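Local coordinates for protein insecticidal Delta-Endotoxin Cry8Ea1 (Bacillus Thuringiensis, PDB 3EB7) that is an insecticidal three-domain crystal toxin of the Cry family, active against larvae of Holotrichia parallela and probably acting by forming pores in gut-cell membranes, at residues A[15-20]-A[219-224]; A[141-146]-A[172-177]. All blocks are in the same frame, centred on the assembly; numbering follows the deposited sequence. Where two conformers were deposited one is given.

Interaction 1 of 2, residues A[15-20]-A[219-224]; sequences GTILGK and MTLFPM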
ATOM      1  N   GLY A  15       0.467   3.277   9.314  1.00 24.12           N
ATOM      2  CA  GLY A  15      -0.785   3.564   9.977  1.00 24.22           C
ATOM      3  C   GLY A  15      -0.754   4.788  10.866  1.00 24.19           C
ATOM      4  O   GLY A  15      -1.707   5.562  10.913  1.00 24.77           O
ATOM      5  N   THR A  16       0.337   4.978  11.578  1.00 24.22           N
ATOM      6  CA  THR A  16       0.449   6.131  12.461  1.00 24.43           C
ATOM      7  C   THR A  16       0.533   7.438  11.672  1.00 24.52           C
ATOM      8  O   THR A  16      -0.157   8.402  11.976  1.00 24.74           O
ATOM      9  CB  THR A  16       1.710   6.044  13.325  1.00 23.94           C
ATOM     10  OG1 THR A  16       1.610   4.899  14.157  1.00 25.01           O
ATOM     11  CG2 THR A  16       1.812   7.270  14.219  1.00 24.31           C
ATOM     12  N   ILE A  17       1.426   7.473  10.690  1.00 24.74           N
ATOM     13  CA  ILE A  17       1.589   8.641   9.825  1.00 25.60           C
ATOM     14  C   ILE A  17       0.300   8.975   9.026  1.00 26.11           C
ATOM     15  O   ILE A  17      -0.065  10.144   8.895  1.00 26.16           O
ATOM     16  CB  ILE A  17       2.815   8.479   8.907  1.00 25.24           C
ATOM     17  CG1 ILE A  17       4.092   8.543   9.759  1.00 25.56           C
ATOM     18  CG2 ILE A  17       2.823   9.531   7.828  1.00 23.82           C
ATOM     19  CD1 ILE A  17       5.233   7.686   9.193  1.00 23.55           C
ATOM     20  N   LEU A  18      -0.391   7.954   8.537  1.00 25.89           N
ATOM     21  CA  LEU A  18      -1.606   8.171   7.783  1.00 27.33           C
ATOM     22  C   LEU A  18      -2.627   8.928   8.641  1.00 27.98           C
ATOM     23  O   LEU A  18      -3.398   9.732   8.122  1.00 29.41           O
ATOM     24  CB  LEU A  18      -2.157   6.814   7.304  1.00 27.30           C
ATOM     25  CG  LEU A  18      -2.539   6.480   5.851  1.00 28.67           C
ATOM     26  CD1 LEU A  18      -1.932   7.354   4.794  1.00 26.88           C
ATOM     27  CD2 LEU A  18      -2.247   5.009   5.560  1.00 27.82           C
ATOM     28  N   GLY A  19      -2.609   8.698   9.958  1.00 28.46           N
ATOM     29  CA  GLY A  19      -3.521   9.365  10.903  1.00 28.16           C
ATOM     30  C   GLY A  19      -3.178  10.819  11.193  1.00 29.32           C
ATOM     31  O   GLY A  19      -4.041  11.590  11.664  1.00 28.83           O
ATOM     32  N   LYS A  20      -1.927  11.210  10.919  1.00 29.41           N
ATOM     33  CA  LYS A  20      -1.471  12.591  11.112  1.00 29.44           C
ATOM     34  C   LYS A  20      -1.175  13.366   9.808  1.00 29.67           C
ATOM     35  O   LYS A  20      -0.608  14.465   9.833  1.00 30.23           O
ATOM     36  CB  LYS A  20      -0.198  12.605  11.980  1.00 30.65           C
ATOM     37  CG  LYS A  20      -0.310  12.037  13.420  1.00 30.68           C
ATOM     38  CD  LYS A  20      -1.420  12.659  14.237  1.00 34.60           C
ATOM     39  CE  LYS A  20      -1.544  12.013  15.643  1.00 34.84           C
ATOM     40  NZ  LYS A  20      -0.356  12.303  16.487  1.00 34.09           N
ATOM     41  N   MET A 219       6.819   5.360   1.135  1.00 21.55           N
ATOM     42  CA  MET A 219       7.289   6.255   0.097  1.00 21.12           C
ATOM     43  C   MET A 219       6.102   6.980  -0.560  1.00 20.69           C
ATOM     44  O   MET A 219       6.184   8.163  -0.856  1.00 20.71           O
ATOM     45  CB  MET A 219       8.147   5.442  -0.897  1.00 21.03           C
ATOM     46  CG  MET A 219       8.635   6.206  -2.121  1.00 22.69           C
ATOM     47  SD  MET A 219       7.477   6.042  -3.512  1.00 28.25           S
ATOM     48  CE  MET A 219       7.105   4.310  -3.540  1.00 27.88           C
ATOM     49  N   THR A 220       4.987   6.271  -0.757  1.00 21.13           N
ATOM     50  CA  THR A 220       3.765   6.839  -1.350  1.00 20.81           C
ATOM     51  C   THR A 220       3.313   8.098  -0.587  1.00 20.95           C
ATOM     52  O   THR A 220       2.737   9.020  -1.179  1.00 20.55           O
ATOM     53  CB  THR A 220       2.597   5.778  -1.407  1.00 20.77           C
ATOM     54  OG1 THR A 220       3.038   4.626  -2.107  1.00 21.82           O
ATOM     55  CG2 THR A 220       1.374   6.311  -2.137  1.00 21.60           C
ATOM     56  N   LEU A 221       3.597   8.149   0.716  1.00 20.90           N
ATOM     57  CA  LEU A 221       3.116   9.252   1.549  1.00 21.06           C
ATOM     58  C   LEU A 221       4.051  10.480   1.524  1.00 21.61           C
ATOM     59  O   LEU A 221       3.662  11.574   1.976  1.00 20.13           O
ATOM     60  CB  LEU A 221       2.869   8.764   2.985  1.00 21.74           C
ATOM     61  CG  LEU A 221       1.968   7.521   3.155  1.00 22.28           C
ATOM     62  CD1 LEU A 221       1.942   7.095   4.594  1.00 23.61           C
ATOM     63  CD2 LEU A 221       0.539   7.848   2.717  1.00 23.60           C
ATOM     64  N   PHE A 222       5.271  10.294   0.984  1.00 21.45           N
ATOM     65  CA  PHE A 222       6.304  11.356   0.969  1.00 21.82           C
ATOM     66  C   PHE A 222       5.821  12.724   0.454  1.00 22.14           C
ATOM     67  O   PHE A 222       6.209  13.752   1.015  1.00 21.85           O
ATOM     68  CB  PHE A 222       7.563  10.926   0.191  1.00 20.85           C
ATOM     69  CG  PHE A 222       8.409   9.880   0.897  1.00 21.55           C
ATOM     70  CD1 PHE A 222       9.478   9.279   0.225  1.00 18.12           C
ATOM     71  CD2 PHE A 222       8.149   9.503   2.237  1.00 18.59           C
ATOM     72  CE1 PHE A 222      10.266   8.335   0.833  1.00 16.47           C
ATOM     73  CE2 PHE A 222       8.958   8.556   2.864  1.00 17.36           C
ATOM     74  CZ  PHE A 222      10.002   7.959   2.156  1.00 20.58           C
ATOM     75  N   PRO A 223       5.014  12.748  -0.639  1.00 22.86           N
ATOM     76  CA  PRO A 223       4.549  14.065  -1.152  1.00 23.12           C
ATOM     77  C   PRO A 223       3.680  14.848  -0.187  1.00 23.42           C
ATOM     78  O   PRO A 223       3.615  16.089  -0.263  1.00 24.45           O
ATOM     79  CB  PRO A 223       3.721  13.687  -2.402  1.00 23.33           C
ATOM     80  CG  PRO A 223       4.232  12.300  -2.791  1.00 22.96           C
ATOM     81  CD  PRO A 223       4.546  11.632  -1.493  1.00 22.26           C
ATOM     82  N   MET A 224       2.991  14.153   0.707  1.00 23.70           N
ATOM     83  CA  MET A 224       2.099  14.836   1.637  1.00 23.61           C
ATOM     84  C   MET A 224       2.863  15.432   2.826  1.00 24.15           C
ATOM     85  O   MET A 224       2.245  16.038   3.725  1.00 24.66           O
ATOM     86  CB  MET A 224       0.949  13.947   2.090  1.00 23.86           C
ATOM     87  CG  MET A 224      -0.178  13.752   1.058  1.00 24.46           C
ATOM     88  SD  MET A 224       0.367  12.780  -0.380  1.00 31.36           S
ATOM     89  CE  MET A 224       0.095  11.095   0.189  1.00 23.71           C
TER

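Interaction 2 of 2, residues A[141-146]-A[172-177]; sequences NLHLLL and MSLIAQ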
ATOM      1  N   ASN A 141      12.197   8.437   5.130  1.00 19.79           N
ATOM      2  CA  ASN A 141      10.928   8.889   5.720  1.00 20.26           C
ATOM      3  C   ASN A 141      11.165   9.881   6.872  1.00 20.52           C
ATOM      4  O   ASN A 141      10.630  10.989   6.884  1.00 21.70           O
ATOM      5  CB  ASN A 141      10.087   7.680   6.163  1.00 19.46           C
ATOM      6  CG  ASN A 141       8.778   8.078   6.851  1.00 21.39           C
ATOM      7  OD1 ASN A 141       8.531   7.721   8.015  1.00 25.84           O
ATOM      8  ND2 ASN A 141       7.930   8.782   6.142  1.00 18.51           N
ATOM      9  N   LEU A 142      11.974   9.469   7.845  1.00 20.86           N
ATOM     10  CA  LEU A 142      12.310  10.317   8.976  1.00 20.60           C
ATOM     11  C   LEU A 142      12.883  11.675   8.567  1.00 20.88           C
ATOM     12  O   LEU A 142      12.486  12.721   9.129  1.00 20.04           O
ATOM     13  CB  LEU A 142      13.268   9.594   9.920  1.00 20.06           C
ATOM     14  CG  LEU A 142      12.658   8.484  10.773  1.00 20.90           C
ATOM     15  CD1 LEU A 142      13.770   7.788  11.593  1.00 20.78           C
ATOM     16  CD2 LEU A 142      11.496   8.985  11.685  1.00 15.68           C
ATOM     17  N   HIS A 143      13.801  11.643   7.586  1.00 20.58           N
ATOM     18  CA  HIS A 143      14.478  12.848   7.103  1.00 20.40           C
ATOM     19  C   HIS A 143      13.516  13.849   6.480  1.00 21.31           C
ATOM     20  O   HIS A 143      13.599  15.037   6.775  1.00 23.41           O
ATOM     21  CB  HIS A 143      15.624  12.506   6.129  1.00 19.91           C
ATOM     22  CG  HIS A 143      16.523  13.671   5.845  1.00 19.71           C
ATOM     23  ND1 HIS A 143      17.311  13.757   4.718  1.00 16.08           N
ATOM     24  CD2 HIS A 143      16.724  14.826   6.537  1.00 19.87           C
ATOM     25  CE1 HIS A 143      17.980  14.894   4.745  1.00 19.40           C
ATOM     26  NE2 HIS A 143      17.639  15.563   5.836  1.00 19.33           N
ATOM     27  N   LEU A 144      12.576  13.384   5.662  1.00 21.02           N
ATOM     28  CA  LEU A 144      11.550  14.245   5.086  1.00 20.47           C
ATOM     29  C   LEU A 144      10.525  14.780   6.093  1.00 21.76           C
ATOM     30  O   LEU A 144       9.958  15.885   5.896  1.00 21.69           O
ATOM     31  CB  LEU A 144      10.800  13.486   3.982  1.00 20.77           C
ATOM     32  CG  LEU A 144      11.621  12.942   2.806  1.00 18.97           C
ATOM     33  CD1 LEU A 144      10.742  12.137   1.845  1.00 16.18           C
ATOM     34  CD2 LEU A 144      12.342  14.098   2.076  1.00 16.08           C
ATOM     35  N   LEU A 145      10.235  14.022   7.153  1.00 21.58           N
ATOM     36  CA  LEU A 145       9.361  14.547   8.193  1.00 21.99           C
ATOM     37  C   LEU A 145      10.049  15.659   8.993  1.00 23.17           C
ATOM     38  O   LEU A 145       9.377  16.581   9.512  1.00 23.58           O
ATOM     39  CB  LEU A 145       8.984  13.444   9.150  1.00 22.43           C
ATOM     40  CG  LEU A 145       7.941  12.418   8.736  1.00 23.24           C
ATOM     41  CD1 LEU A 145       8.139  11.185   9.610  1.00 21.97           C
ATOM     42  CD2 LEU A 145       6.521  13.040   8.916  1.00 20.87           C
ATOM     43  N   LEU A 146      11.377  15.563   9.095  1.00 23.29           N
ATOM     44  CA  LEU A 146      12.186  16.514   9.832  1.00 24.40           C
ATOM     45  C   LEU A 146      12.170  17.838   9.081  1.00 25.62           C
ATOM     46  O   LEU A 146      11.857  18.899   9.646  1.00 26.47           O
ATOM     47  CB  LEU A 146      13.633  16.005   9.964  1.00 24.10           C
ATOM     48  CG  LEU A 146      14.536  16.920  10.795  1.00 25.43           C
ATOM     49  CD1 LEU A 146      14.177  16.846  12.245  1.00 23.88           C
ATOM     50  CD2 LEU A 146      15.996  16.584  10.617  1.00 27.65           C
ATOM     51  N   MET A 172      11.880  19.253  -1.374  1.00 24.88           N
ATOM     52  CA  MET A 172      11.337  18.894  -2.701  0.50 25.69           C
ATOM     53  C   MET A 172      12.313  18.065  -3.504  1.00 24.67           C
ATOM     54  O   MET A 172      11.941  17.103  -4.162  1.00 24.24           O
ATOM     55  CB  MET A 172      10.985  20.136  -3.503  0.50 25.44           C
ATOM     56  CG  MET A 172       9.864  20.940  -2.914  0.50 26.01           C
ATOM     57  SD  MET A 172       9.301  22.059  -4.198  0.50 29.04           S
ATOM     58  CE  MET A 172      10.762  23.110  -4.423  0.50 24.58           C
ATOM     59  N   SER A 173      13.577  18.446  -3.447  1.00 24.16           N
ATOM     60  CA  SER A 173      14.579  17.695  -4.159  1.00 24.45           C
ATOM     61  C   SER A 173      14.697  16.274  -3.575  1.00 23.36           C
ATOM     62  O   SER A 173      14.949  15.305  -4.291  1.00 22.72           O
ATOM     63  CB  SER A 173      15.914  18.445  -4.119  1.00 24.59           C
ATOM     64  OG  SER A 173      16.990  17.584  -4.487  1.00 27.98           O
ATOM     65  N   LEU A 174      14.485  16.153  -2.275  1.00 23.05           N
ATOM     66  CA  LEU A 174      14.734  14.889  -1.583  1.00 22.62           C
ATOM     67  C   LEU A 174      13.537  13.948  -1.681  1.00 21.60           C
ATOM     68  O   LEU A 174      13.729  12.727  -1.808  1.00 21.17           O
ATOM     69  CB  LEU A 174      15.181  15.122  -0.132  1.00 22.76           C
ATOM     70  CG  LEU A 174      16.610  15.653   0.122  1.00 23.88           C
ATOM     71  CD1 LEU A 174      16.850  15.868   1.643  1.00 20.37           C
ATOM     72  CD2 LEU A 174      17.771  14.789  -0.491  1.00 20.80           C
ATOM     73  N   ILE A 175      12.322  14.502  -1.666  1.00 19.71           N
ATOM     74  CA  ILE A 175      11.149  13.705  -1.988  1.00 19.30           C
ATOM     75  C   ILE A 175      11.367  12.965  -3.300  1.00 20.11           C
ATOM     76  O   ILE A 175      11.191  11.739  -3.366  1.00 20.02           O
ATOM     77  CB  ILE A 175       9.839  14.522  -2.087  1.00 19.66           C
ATOM     78  CG1 ILE A 175       9.455  15.104  -0.724  1.00 18.56           C
ATOM     79  CG2 ILE A 175       8.674  13.649  -2.657  1.00 17.26           C
ATOM     80  CD1 ILE A 175       8.397  16.198  -0.815  1.00 16.78           C
ATOM     81  N   ALA A 176      11.751  13.711  -4.337  1.00 20.62           N
ATOM     82  CA  ALA A 176      12.058  13.134  -5.664  1.00 21.40           C
ATOM     83  C   ALA A 176      13.139  12.079  -5.595  1.00 21.22           C
ATOM     84  O   ALA A 176      12.940  10.960  -6.049  1.00 22.70           O
ATOM     85  CB  ALA A 176      12.448  14.231  -6.673  1.00 21.03           C
ATOM     86  N   GLN A 177      14.281  12.427  -5.029  1.00 21.58           N
ATOM     87  CA  GLN A 177      15.427  11.511  -4.989  1.00 22.81           C
ATOM     88  C   GLN A 177      15.148  10.223  -4.190  1.00 21.11           C
ATOM     89  O   GLN A 177      15.440   9.142  -4.666  1.00 22.13           O
ATOM     90  CB  GLN A 177      16.667  12.237  -4.445  1.00 21.98           C
ATOM     91  CG  GLN A 177      17.774  11.267  -4.013  1.00 26.33           C
ATOM     92  CD  GLN A 177      19.047  11.928  -3.436  1.00 27.21           C
ATOM     93  OE1 GLN A 177      19.515  12.966  -3.926  1.00 34.11           O
ATOM     94  NE2 GLN A 177      19.608  11.310  -2.389  1.00 31.20           N
TER

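Interaction 1 of 2, residues A[15-20]-A[219-224]
Leu-221 reaches across from 219-224 toward helix 2-20, where both of its methyls meet Leu-18 and one of them, CD1, also reaches Ile-17. Its CG stands anti to the carbonyl carbon (chi1 -53°), and the outstretched chain brings both branches up to the helix. Leu-221 CD2 lies 3.3 Å from Leu-18 CD1, closer than usual for two carbons, but Leu-18 is modelled with torsions far from staggered (chi1 -128°), and the closeness is doubtful. The two leucine side chains cross at about a right angle. Leu-221 CD1 is shared: it sits 3.9 Å from Leu-18 CD1 and 4.1 Å from Ile-17 CG2, so the isobutyl fork bridges neighbouring residues of the helix. The contact belongs to the N-terminal helical domain of a three-domain Cry toxin, in which an all-helical bundle precedes two beta-rich domains; here it joins helix 2-20, the first of the chain, to the C-terminal region of the bundle's last. A 3-10 segment spans Phe-222 to Met-224, and Met-224 N donates to Leu-221 O at 3.0 Å. Ile-17 also touches Tyr-225. The backbones stay well apart, with 7.9 Å between the CA atoms of Leu-18 and Leu-221.

Interaction 2 of 2, residues A[141-146]-A[172-177]
Leu-144 points from helix 133-153 into the angle between Leu-174 and Ile-175 of helix 161-191, and it has the largest share of the surface buried here. From CB, directed at the neighbouring helix, the chain runs to CG, which stands anti to the carbonyl carbon (chi1 -58°), and there it forks. One tip, Leu-144 CD2, lies beside the backbone, 3.7 Å from Leu-174 CB and 3.8 Å from Ile-175 N. The other tip, Leu-144 CD1, meets the side chain of Ile-175, with Ile-175 CG1 4.1 Å away. The contacts of the fork are apolar packing, with CD2 also against the backbone N of Ile-175, and Leu-144 crosses each of its two partners at a slant.

One residue earlier, His-143 approaches the end of Leu-174. Leu-174 CD1 lies 3.4 Å from His-143 CE1 and 3.8 Å from His-143 ND1, coming up to the imidazole obliquely near these two atoms. Both ring nitrogens have polar partners: ND1 is hydrogen-bonded to the hydroxyl of Tyr-178, on the same helix as Leu-174, and NE2 to Asp-113 OD2 of helix 99-119. Together with the stacked ring of Phe-116, these two hydrogen bonds probably hold the imidazole's rotation, and the buried ring links three helices.

The two helix segments run nearly antiparallel, at 161° between their directions, and their axes come within 10.3 Å. Such a spacing leaves room for leucine and isoleucine side chains between the backbones, as expected of consecutive antiparallel helices in the alpha-helical bundle that forms the N-terminal domain of three-domain Cry toxins.

From the N terminus, helix 2-20 supplies the first half of interaction 1, whose partner, 219-224, lies 199 residues on; this contact closes a loop holding most of the helical domain. Interaction 2 is nested inside that loop and closes a much shorter one, the hairpin of helices 133-153 and 161-191. The second of these helices precedes helix 198-220 directly. The contact centres are about 12 Å apart, and the two meet through Phe-222, whose CG is 3.4 Å from Leu-144 CD1, and through Ile-17, which packs on Asn-141. Together they tie the first and last helices to the hairpin between them.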